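Local coordinates for protein translation initiation factor 6 (Methanocaldococcus jannaschii, PDB 1G61) that binds the 50S ribosomal subunit and prevents it from associating with the 30S subunit to form the 70S initiation complex, at residues I4-I12 with L28-E39; P13-E23 with G197-K205. All coordinates share one frame; numbering follows the deposited sequence.

Contact 1 (I4-I12 with L28-E39); sequences IIRKYFSGI and LPIFLDKDDVNE
Lys7, at the end of strand 4-7, meets Asp36 and Glu39 of helix 34-39 in a salt-bridge network; the strand pairs with the late strand 207-210, consistent with the velcro closure of this alpha-beta barrel. Bends at chi2 (-69°) and chi3 (-72°) curl the lysine chain, bringing NZ to 2.7 Å from Asp36 OD1, above that carboxylate plane, and to 2.8 Å from Glu39 OE1, on the syn side of the glutamate carboxylate but tilted out of its plane. With a methionine in place of Lys7, the two acids, three residues apart, would probably be left side by side without the positive charge they share. Leu32 grips Phe9 with both methyls: CD1 makes a CH-pi contact over the ring centre, 4.0 Å from the centroid and 3° off the normal, while CD2 packs 3.6 Å from Phe9 CB. Leu28 CD2 and Pro29 CG approach the same ring obliquely. Phe31 borders Ser10 and Ile12 of the type I' turn. In the second shell, Asp33 N-caps the helix, its OD2 accepting from Asp36 N at 2.8 Å. A water takes the Ser10 N hydrogen at 2.9 Å and donates to Tyr8 O and Asp36 OD2.

Contact 2 (P13-E23 with G197-K205); sequences PTIGVLALTTE and GACIIANSK
Ser204 OG donates to Glu23 OE1 at 2.7 Å, and Ser204 N donates to the syn lone pair of Glu23 OE2 at 2.8 Å. A bend at chi2 (-68°) folds the glutamate carboxylate over to this corner. The Glu23 backbone is held too: Lys205 NZ reaches Glu23 O at 2.7 Å in the carbonyl plane, and the same ammonium also bonds to Glu45 O. Asn203 ND2 donates to Thr22 O in the plane of its own amide, 3.0 Å away and nearly straight at 169°; Leu44 O is a second acceptor for this nitrogen. Asn203 OD1 closes an Asx turn by accepting from Lys205 N. In the alpha-beta barrel of IF6, strands 20-21 and 200-202 are edge strands of two different three-stranded sheets and meet through side chains. Ile201 points into this interface, with CG1 set between backbone N and carbonyl carbon (chi1 62°): the Ile15 and Ile201 side chains cross at about a right angle, Ile15 CG2 lying 3.9 Å from Ile201 CG1, while Ile201 CD1 touches Ala19 CB at 4.0 Å. Thr21 turns its CG2 methyl onto Ala202 O, its hydroxyl being engaged with Thr26. Main chains come closest at Gly16, where a CB would fall on Gly197 O. Gly16 CA makes a CA-H...O contact to Gly197 O (3.3 Å), and Gly16 N donates to Ala198 O from above the carbonyl plane.

In the fold
From the N terminus, strand 4-7 runs into the turn at Phe9-Ile12, and contact 1 closes a short loop of 15 residues by bringing back the start of helix 34-44. Contact 2 begins inside that loop, at helix 15-18 and strand 20-21, but finds its partner 173 residues later, so the two closures cross. The crossing links two sheets. Strands 4-7 and 200-202 flank strand 207-210, bringing an N-terminal strand and two late strands into one sheet; contact 1 joins strand 4-7 to helix 34-44, which follows strand 25-28, and contact 2 joins strand 200-202 to strand 20-21 of the second sheet. They meet directly, Leu18 packing against Pro29 and Ile12.

Contact 1 (I4-I12 with L28-E39)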
loop_
_atom_site.group_PDB
_atom_site.type_symbol
_atom_site.label_atom_id
_atom_site.label_comp_id
_atom_site.label_asym_id
_atom_site.label_seq_id
_atom_site.Cartn_x
_atom_site.Cartn_y
_atom_site.Cartn_z
ATOM N N ILE A 4 -0.653 7.345 14.838
ATOM C CA ILE A 4 -0.799 5.938 14.500
ATOM C C ILE A 4 -1.865 5.283 15.366
ATOM O O ILE A 4 -1.840 5.526 16.586
ATOM C CB ILE A 4 0.530 5.185 14.766
ATOM C CG1 ILE A 4 1.729 5.763 14.001
ATOM C CG2 ILE A 4 0.356 3.705 14.475
ATOM C CD1 ILE A 4 2.931 4.827 13.970
ATOM N N ILE A 5 -2.777 4.536 14.762
ATOM C CA ILE A 5 -3.785 3.799 15.518
ATOM C C ILE A 5 -3.623 2.339 15.192
ATOM O O ILE A 5 -3.180 1.956 14.104
ATOM C CB ILE A 5 -5.239 4.240 15.181
ATOM C CG1 ILE A 5 -5.611 3.810 13.756
ATOM C CG2 ILE A 5 -5.412 5.736 15.393
ATOM C CD1 ILE A 5 -7.013 4.226 13.349
ATOM N N ARG A 6 -3.940 1.554 16.191
ATOM C CA ARG A 6 -4.123 0.118 16.022
ATOM C C ARG A 6 -5.537 -0.255 15.684
ATOM O O ARG A 6 -6.453 0.218 16.367
ATOM C CB ARG A 6 -3.878 -0.539 17.384
ATOM C CG ARG A 6 -2.442 -0.937 17.576
ATOM C CD ARG A 6 -2.343 -1.772 18.864
ATOM N NE ARG A 6 -0.971 -1.992 19.282
ATOM C CZ ARG A 6 -0.250 -1.226 20.107
ATOM N NH1 ARG A 6 -0.748 -0.130 20.643
ATOM N NH2 ARG A 6 0.980 -1.596 20.394
ATOM N N LYS A 7 -5.772 -1.104 14.710
ATOM C CA LYS A 7 -7.115 -1.472 14.340
ATOM C C LYS A 7 -7.184 -2.929 13.916
ATOM O O LYS A 7 -6.212 -3.434 13.329
ATOM C CB LYS A 7 -7.646 -0.685 13.123
ATOM C CG LYS A 7 -8.006 0.745 13.346
ATOM C CD LYS A 7 -9.244 0.876 14.217
ATOM C CE LYS A 7 -10.471 0.452 13.412
ATOM N NZ LYS A 7 -11.653 0.456 14.319
ATOM N N TYR A 8 -8.325 -3.533 14.167
ATOM C CA TYR A 8 -8.749 -4.709 13.447
ATOM C C TYR A 8 -9.895 -4.249 12.543
ATOM O O TYR A 8 -10.659 -3.356 12.916
ATOM C CB TYR A 8 -9.242 -5.810 14.371
ATOM C CG TYR A 8 -8.284 -6.251 15.428
ATOM C CD1 TYR A 8 -8.211 -5.619 16.663
ATOM C CD2 TYR A 8 -7.422 -7.315 15.170
ATOM C CE1 TYR A 8 -7.293 -6.073 17.603
ATOM C CE2 TYR A 8 -6.509 -7.773 16.100
ATOM C CZ TYR A 8 -6.457 -7.129 17.318
ATOM O OH TYR A 8 -5.573 -7.565 18.282
ATOM N N PHE A 9 -9.995 -4.828 11.367
ATOM C CA PHE A 9 -11.135 -4.593 10.471
ATOM C C PHE A 9 -12.087 -5.786 10.596
ATOM O O PHE A 9 -11.773 -6.854 10.024
ATOM C CB PHE A 9 -10.664 -4.449 9.032
ATOM C CG PHE A 9 -9.958 -3.156 8.691
ATOM C CD1 PHE A 9 -9.834 -2.108 9.621
ATOM C CD2 PHE A 9 -9.440 -2.973 7.418
ATOM C CE1 PHE A 9 -9.212 -0.928 9.275
ATOM C CE2 PHE A 9 -8.795 -1.786 7.090
ATOM C CZ PHE A 9 -8.680 -0.775 8.016
ATOM N N SER A 10 -13.184 -5.582 11.320
ATOM C CA SER A 10 -14.133 -6.647 11.595
ATOM C C SER A 10 -13.379 -7.900 12.063
ATOM O O SER A 10 -13.629 -9.026 11.606
ATOM C CB SER A 10 -15.025 -6.966 10.382
ATOM O OG SER A 10 -15.767 -5.788 10.052
ATOM N N GLY A 11 -12.436 -7.719 12.994
ATOM C CA GLY A 11 -11.658 -8.779 13.604
ATOM C C GLY A 11 -10.374 -9.217 12.904
ATOM O O GLY A 11 -9.587 -10.024 13.431
ATOM N N ILE A 12 -10.136 -8.688 11.705
ATOM C CA ILE A 12 -9.029 -9.135 10.875
ATOM C C ILE A 12 -7.840 -8.188 11.071
ATOM O O ILE A 12 -8.011 -6.966 10.899
ATOM C CB ILE A 12 -9.450 -9.161 9.383
ATOM C CG1 ILE A 12 -10.568 -10.170 9.142
ATOM C CG2 ILE A 12 -8.265 -9.409 8.469
ATOM C CD1 ILE A 12 -11.248 -9.985 7.791
ATOM N N LEU A 28 -11.029 1.003 1.016
ATOM C CA LEU A 28 -11.358 0.178 2.158
ATOM C C LEU A 28 -12.387 -0.877 1.804
ATOM O O LEU A 28 -13.147 -0.716 0.834
ATOM C CB LEU A 28 -11.942 1.034 3.309
ATOM C CG LEU A 28 -10.985 2.067 3.931
ATOM C CD1 LEU A 28 -11.720 3.035 4.820
ATOM C CD2 LEU A 28 -9.869 1.327 4.690
ATOM N N PRO A 29 -12.474 -1.964 2.551
ATOM C CA PRO A 29 -13.505 -2.989 2.252
ATOM C C PRO A 29 -14.914 -2.502 2.540
ATOM O O PRO A 29 -15.095 -1.710 3.456
ATOM C CB PRO A 29 -13.139 -4.139 3.184
ATOM C CG PRO A 29 -12.105 -3.657 4.087
ATOM C CD PRO A 29 -11.635 -2.311 3.690
ATOM N N ILE A 30 -15.874 -3.028 1.747
ATOM C CA ILE A 30 -17.259 -2.583 1.958
ATOM C C ILE A 30 -17.830 -3.033 3.289
ATOM O O ILE A 30 -18.832 -2.439 3.725
ATOM C CB ILE A 30 -18.206 -3.091 0.822
ATOM C CG1 ILE A 30 -18.282 -4.631 0.709
ATOM C CG2 ILE A 30 -17.794 -2.442 -0.492
ATOM C CD1 ILE A 30 -19.354 -5.032 -0.320
ATOM N N PHE A 31 -17.229 -4.024 3.946
ATOM C CA PHE A 31 -17.852 -4.523 5.186
ATOM C C PHE A 31 -17.550 -3.615 6.361
ATOM O O PHE A 31 -18.137 -3.799 7.424
ATOM C CB PHE A 31 -17.409 -5.972 5.465
ATOM C CG PHE A 31 -15.933 -6.260 5.598
ATOM C CD1 PHE A 31 -15.201 -5.861 6.692
ATOM C CD2 PHE A 31 -15.286 -6.983 4.594
ATOM C CE1 PHE A 31 -13.828 -6.148 6.805
ATOM C CE2 PHE A 31 -13.950 -7.298 4.679
ATOM C CZ PHE A 31 -13.245 -6.898 5.799
ATOM N N LEU A 32 -16.608 -2.676 6.253
ATOM C CA LEU A 32 -16.335 -1.820 7.423
ATOM C C LEU A 32 -17.517 -0.937 7.771
ATOM O O LEU A 32 -18.223 -0.480 6.843
ATOM C CB LEU A 32 -15.156 -0.914 7.101
ATOM C CG LEU A 32 -13.759 -1.479 7.275
ATOM C CD1 LEU A 32 -12.775 -0.278 7.273
ATOM C CD2 LEU A 32 -13.596 -2.355 8.498
ATOM N N ASP A 33 -17.744 -0.719 9.074
ATOM C CA ASP A 33 -18.791 0.249 9.460
ATOM C C ASP A 33 -18.298 1.692 9.414
ATOM O O ASP A 33 -17.110 1.985 9.220
ATOM C CB ASP A 33 -19.358 -0.088 10.837
ATOM C CG ASP A 33 -18.435 0.106 12.006
ATOM O OD1 ASP A 33 -18.671 -0.544 13.059
ATOM O OD2 ASP A 33 -17.476 0.900 11.963
ATOM N N LYS A 34 -19.245 2.644 9.600
ATOM C CA LYS A 34 -18.914 4.046 9.414
ATOM C C LYS A 34 -17.969 4.472 10.513
ATOM O O LYS A 34 -17.082 5.286 10.267
ATOM C CB LYS A 34 -20.157 4.936 9.339
ATOM C CG LYS A 34 -19.995 5.931 8.178
ATOM C CD LYS A 34 -20.041 5.165 6.855
ATOM C CE LYS A 34 -21.453 5.137 6.278
ATOM N NZ LYS A 34 -21.986 3.754 6.082
ATOM N N ASP A 35 -18.055 3.929 11.733
ATOM C CA ASP A 35 -17.040 4.387 12.704
ATOM C C ASP A 35 -15.639 4.007 12.293
ATOM O O ASP A 35 -14.718 4.818 12.468
ATOM C CB ASP A 35 -17.314 3.798 14.079
ATOM C CG ASP A 35 -18.442 4.446 14.845
ATOM O OD1 ASP A 35 -18.944 5.534 14.467
ATOM O OD2 ASP A 35 -18.805 3.806 15.848
ATOM N N ASP A 36 -15.444 2.811 11.760
ATOM C CA ASP A 36 -14.097 2.403 11.389
ATOM C C ASP A 36 -13.610 3.286 10.236
ATOM O O ASP A 36 -12.468 3.767 10.185
ATOM C CB ASP A 36 -14.117 0.956 10.982
ATOM C CG ASP A 36 -14.281 -0.072 12.087
ATOM O OD1 ASP A 36 -14.101 0.247 13.275
ATOM O OD2 ASP A 36 -14.583 -1.232 11.725
ATOM N N VAL A 37 -14.510 3.544 9.278
ATOM C CA VAL A 37 -14.105 4.383 8.148
ATOM C C VAL A 37 -13.689 5.756 8.639
ATOM O O VAL A 37 -12.660 6.299 8.214
ATOM C CB VAL A 37 -15.233 4.459 7.117
ATOM C CG1 VAL A 37 -14.868 5.464 6.044
ATOM C CG2 VAL A 37 -15.512 3.061 6.525
ATOM N N ASN A 38 -14.489 6.350 9.564
ATOM C CA ASN A 38 -14.127 7.682 10.041
ATOM C C ASN A 38 -12.794 7.683 10.788
ATOM O O ASN A 38 -12.036 8.655 10.629
ATOM C CB ASN A 38 -15.227 8.255 10.918
ATOM C CG ASN A 38 -16.529 8.547 10.180
ATOM O OD1 ASN A 38 -16.582 8.779 8.951
ATOM N ND2 ASN A 38 -17.610 8.511 10.972
ATOM N N GLU A 39 -12.504 6.645 11.564
ATOM C CA GLU A 39 -11.248 6.577 12.313
ATOM C C GLU A 39 -10.085 6.520 11.337
ATOM O O GLU A 39 -9.053 7.204 11.516
ATOM C CB GLU A 39 -11.143 5.383 13.265
ATOM C CG GLU A 39 -11.987 5.463 14.524
ATOM C CD GLU A 39 -12.338 4.119 15.134
ATOM O OE1 GLU A 39 -11.506 3.178 15.053
ATOM O OE2 GLU A 39 -13.446 3.975 15.719
HETATM O O HOH W 1 -13.676 -3.214 12.883
#

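Contact 2 (P13-E23 with G197-K205)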
loop_
_atom_site.group_PDB
_atom_site.type_symbol
_atom_site.label_atom_id
_atom_site.label_comp_id
_atom_site.label_asym_id
_atom_site.label_seq_id
_atom_site.Cartn_x
_atom_site.Cartn_y
_atom_site.Cartn_z
ATOM N N PRO A 13 -6.651 -8.679 11.447
ATOM C CA PRO A 13 -5.515 -7.798 11.715
ATOM C C PRO A 13 -4.691 -7.456 10.479
ATOM O O PRO A 13 -3.793 -6.595 10.549
ATOM C CB PRO A 13 -4.645 -8.626 12.667
ATOM C CG PRO A 13 -4.909 -10.040 12.215
ATOM C CD PRO A 13 -6.384 -10.092 11.802
ATOM N N THR A 14 -4.958 -8.096 9.364
ATOM C CA THR A 14 -4.198 -7.995 8.117
ATOM C C THR A 14 -4.642 -6.789 7.333
ATOM O O THR A 14 -5.177 -6.951 6.247
ATOM C CB THR A 14 -4.512 -9.263 7.285
ATOM O OG1 THR A 14 -4.634 -10.351 8.184
ATOM C CG2 THR A 14 -3.343 -9.551 6.410
ATOM N N ILE A 15 -4.466 -5.575 7.886
ATOM C CA ILE A 15 -4.948 -4.298 7.333
ATOM C C ILE A 15 -4.534 -4.062 5.905
ATOM O O ILE A 15 -5.334 -3.571 5.092
ATOM C CB ILE A 15 -4.431 -3.071 8.206
ATOM C CG1 ILE A 15 -4.801 -3.202 9.667
ATOM C CG2 ILE A 15 -4.878 -1.737 7.636
ATOM C CD1 ILE A 15 -6.303 -3.646 9.813
ATOM N N GLY A 16 -3.279 -4.373 5.587
ATOM C CA GLY A 16 -2.681 -4.092 4.284
ATOM C C GLY A 16 -3.206 -4.982 3.159
ATOM O O GLY A 16 -3.108 -4.619 1.982
ATOM N N VAL A 17 -3.749 -6.179 3.495
ATOM C CA VAL A 17 -4.426 -6.977 2.454
ATOM C C VAL A 17 -5.760 -6.367 2.094
ATOM O O VAL A 17 -6.262 -6.470 0.979
ATOM C CB VAL A 17 -4.614 -8.397 2.991
ATOM C CG1 VAL A 17 -5.606 -9.258 2.206
ATOM C CG2 VAL A 17 -3.243 -9.091 3.007
ATOM N N LEU A 18 -6.392 -5.717 3.087
ATOM C CA LEU A 18 -7.741 -5.224 2.950
ATOM C C LEU A 18 -7.868 -3.773 2.482
ATOM O O LEU A 18 -8.982 -3.314 2.224
ATOM C CB LEU A 18 -8.441 -5.319 4.334
ATOM C CG LEU A 18 -8.672 -6.751 4.852
ATOM C CD1 LEU A 18 -9.237 -6.670 6.263
ATOM C CD2 LEU A 18 -9.653 -7.500 3.944
ATOM N N ALA A 19 -6.775 -3.028 2.393
ATOM C CA ALA A 19 -6.844 -1.601 2.153
ATOM C C ALA A 19 -5.564 -1.053 1.585
ATOM O O ALA A 19 -4.524 -1.664 1.729
ATOM C CB ALA A 19 -7.062 -0.878 3.496
ATOM N N LEU A 20 -5.678 0.106 0.934
ATOM C CA LEU A 20 -4.475 0.822 0.500
ATOM C C LEU A 20 -4.719 2.308 0.776
ATOM O O LEU A 20 -5.887 2.781 0.807
ATOM C CB LEU A 20 -4.070 0.579 -0.927
ATOM C CG LEU A 20 -4.999 1.063 -2.041
ATOM C CD1 LEU A 20 -4.841 2.520 -2.458
ATOM C CD2 LEU A 20 -4.675 0.244 -3.289
ATOM N N THR A 21 -3.665 3.091 0.864
ATOM C CA THR A 21 -3.781 4.541 0.963
ATOM C C THR A 21 -2.701 5.267 0.156
ATOM O O THR A 21 -1.614 4.735 -0.106
ATOM C CB THR A 21 -3.665 4.964 2.456
ATOM O OG1 THR A 21 -4.154 6.321 2.604
ATOM C CG2 THR A 21 -2.268 4.857 3.037
ATOM N N THR A 22 -3.048 6.495 -0.204
ATOM C CA THR A 22 -2.091 7.463 -0.709
ATOM C C THR A 22 -2.123 8.639 0.277
ATOM O O THR A 22 -2.686 8.520 1.382
ATOM C CB THR A 22 -2.410 7.901 -2.139
ATOM O OG1 THR A 22 -3.567 8.735 -2.138
ATOM C CG2 THR A 22 -2.671 6.677 -2.996
ATOM N N GLU A 23 -1.511 9.768 -0.111
ATOM C CA GLU A 23 -1.687 11.002 0.669
ATOM C C GLU A 23 -3.125 11.507 0.558
ATOM O O GLU A 23 -3.533 12.254 1.468
ATOM C CB GLU A 23 -0.754 12.127 0.222
ATOM C CG GLU A 23 0.730 11.774 0.331
ATOM C CD GLU A 23 1.159 11.633 1.771
ATOM O OE1 GLU A 23 0.756 12.453 2.631
ATOM O OE2 GLU A 23 1.932 10.698 2.080
ATOM N N GLY A 197 3.862 -5.268 4.912
ATOM C CA GLY A 197 2.924 -4.630 3.986
ATOM C C GLY A 197 1.520 -5.233 4.114
ATOM O O GLY A 197 0.538 -4.564 3.813
ATOM N N ALA A 198 1.384 -6.452 4.582
ATOM C CA ALA A 198 0.074 -7.058 4.807
ATOM C C ALA A 198 -0.550 -6.512 6.078
ATOM O O ALA A 198 -1.756 -6.729 6.274
ATOM C CB ALA A 198 0.193 -8.584 4.909
ATOM N N CYS A 199 0.183 -5.800 6.925
ATOM C CA CYS A 199 -0.261 -5.478 8.286
ATOM C C CYS A 199 -0.506 -3.997 8.537
ATOM O O CYS A 199 -1.039 -3.643 9.604
ATOM C CB CYS A 199 0.824 -5.914 9.304
ATOM S SG CYS A 199 1.173 -7.693 9.256
ATOM N N ILE A 200 -0.120 -3.130 7.627
ATOM C CA ILE A 200 -0.059 -1.685 7.885
ATOM C C ILE A 200 -0.415 -0.920 6.612
ATOM O O ILE A 200 0.010 -1.295 5.530
ATOM C CB ILE A 200 1.370 -1.274 8.241
ATOM C CG1 ILE A 200 1.893 -1.964 9.522
ATOM C CG2 ILE A 200 1.489 0.246 8.354
ATOM C CD1 ILE A 200 3.374 -1.829 9.726
ATOM N N ILE A 201 -1.193 0.136 6.760
ATOM C CA ILE A 201 -1.270 1.147 5.692
ATOM C C ILE A 201 -0.807 2.471 6.296
ATOM O O ILE A 201 -1.051 2.786 7.471
ATOM C CB ILE A 201 -2.670 1.249 5.067
ATOM C CG1 ILE A 201 -3.727 1.678 6.094
ATOM C CG2 ILE A 201 -3.069 -0.058 4.386
ATOM C CD1 ILE A 201 -5.105 1.932 5.520
ATOM N N ALA A 202 -0.104 3.259 5.523
ATOM C CA ALA A 202 0.456 4.499 6.029
ATOM C C ALA A 202 0.672 5.524 4.902
ATOM O O ALA A 202 0.869 5.159 3.742
ATOM C CB ALA A 202 1.823 4.224 6.658
ATOM N N ASN A 203 0.677 6.769 5.309
ATOM C CA ASN A 203 1.140 7.854 4.442
ATOM C C ASN A 203 2.016 8.774 5.304
ATOM O O ASN A 203 2.423 8.401 6.405
ATOM C CB ASN A 203 -0.009 8.552 3.703
ATOM C CG ASN A 203 -0.979 9.217 4.637
ATOM O OD1 ASN A 203 -0.629 9.534 5.790
ATOM N ND2 ASN A 203 -2.225 9.480 4.192
ATOM N N SER A 204 2.351 9.967 4.783
ATOM C CA SER A 204 3.256 10.850 5.528
ATOM C C SER A 204 2.592 11.433 6.768
ATOM O O SER A 204 3.312 12.047 7.586
ATOM C CB SER A 204 3.762 11.985 4.617
ATOM O OG SER A 204 2.689 12.900 4.389
ATOM N N LYS A 205 1.260 11.302 6.902
ATOM C CA LYS A 205 0.509 11.941 7.958
ATOM C C LYS A 205 0.146 10.975 9.085
ATOM O O LYS A 205 -0.052 11.441 10.200
ATOM C CB LYS A 205 -0.764 12.602 7.376
ATOM C CG LYS A 205 -0.397 13.759 6.452
ATOM C CD LYS A 205 -1.559 14.236 5.624
ATOM C CE LYS A 205 -1.927 13.173 4.596
ATOM N NZ LYS A 205 -3.047 13.697 3.738
HETATM O O HOH W 2 1.031 6.276 1.223
#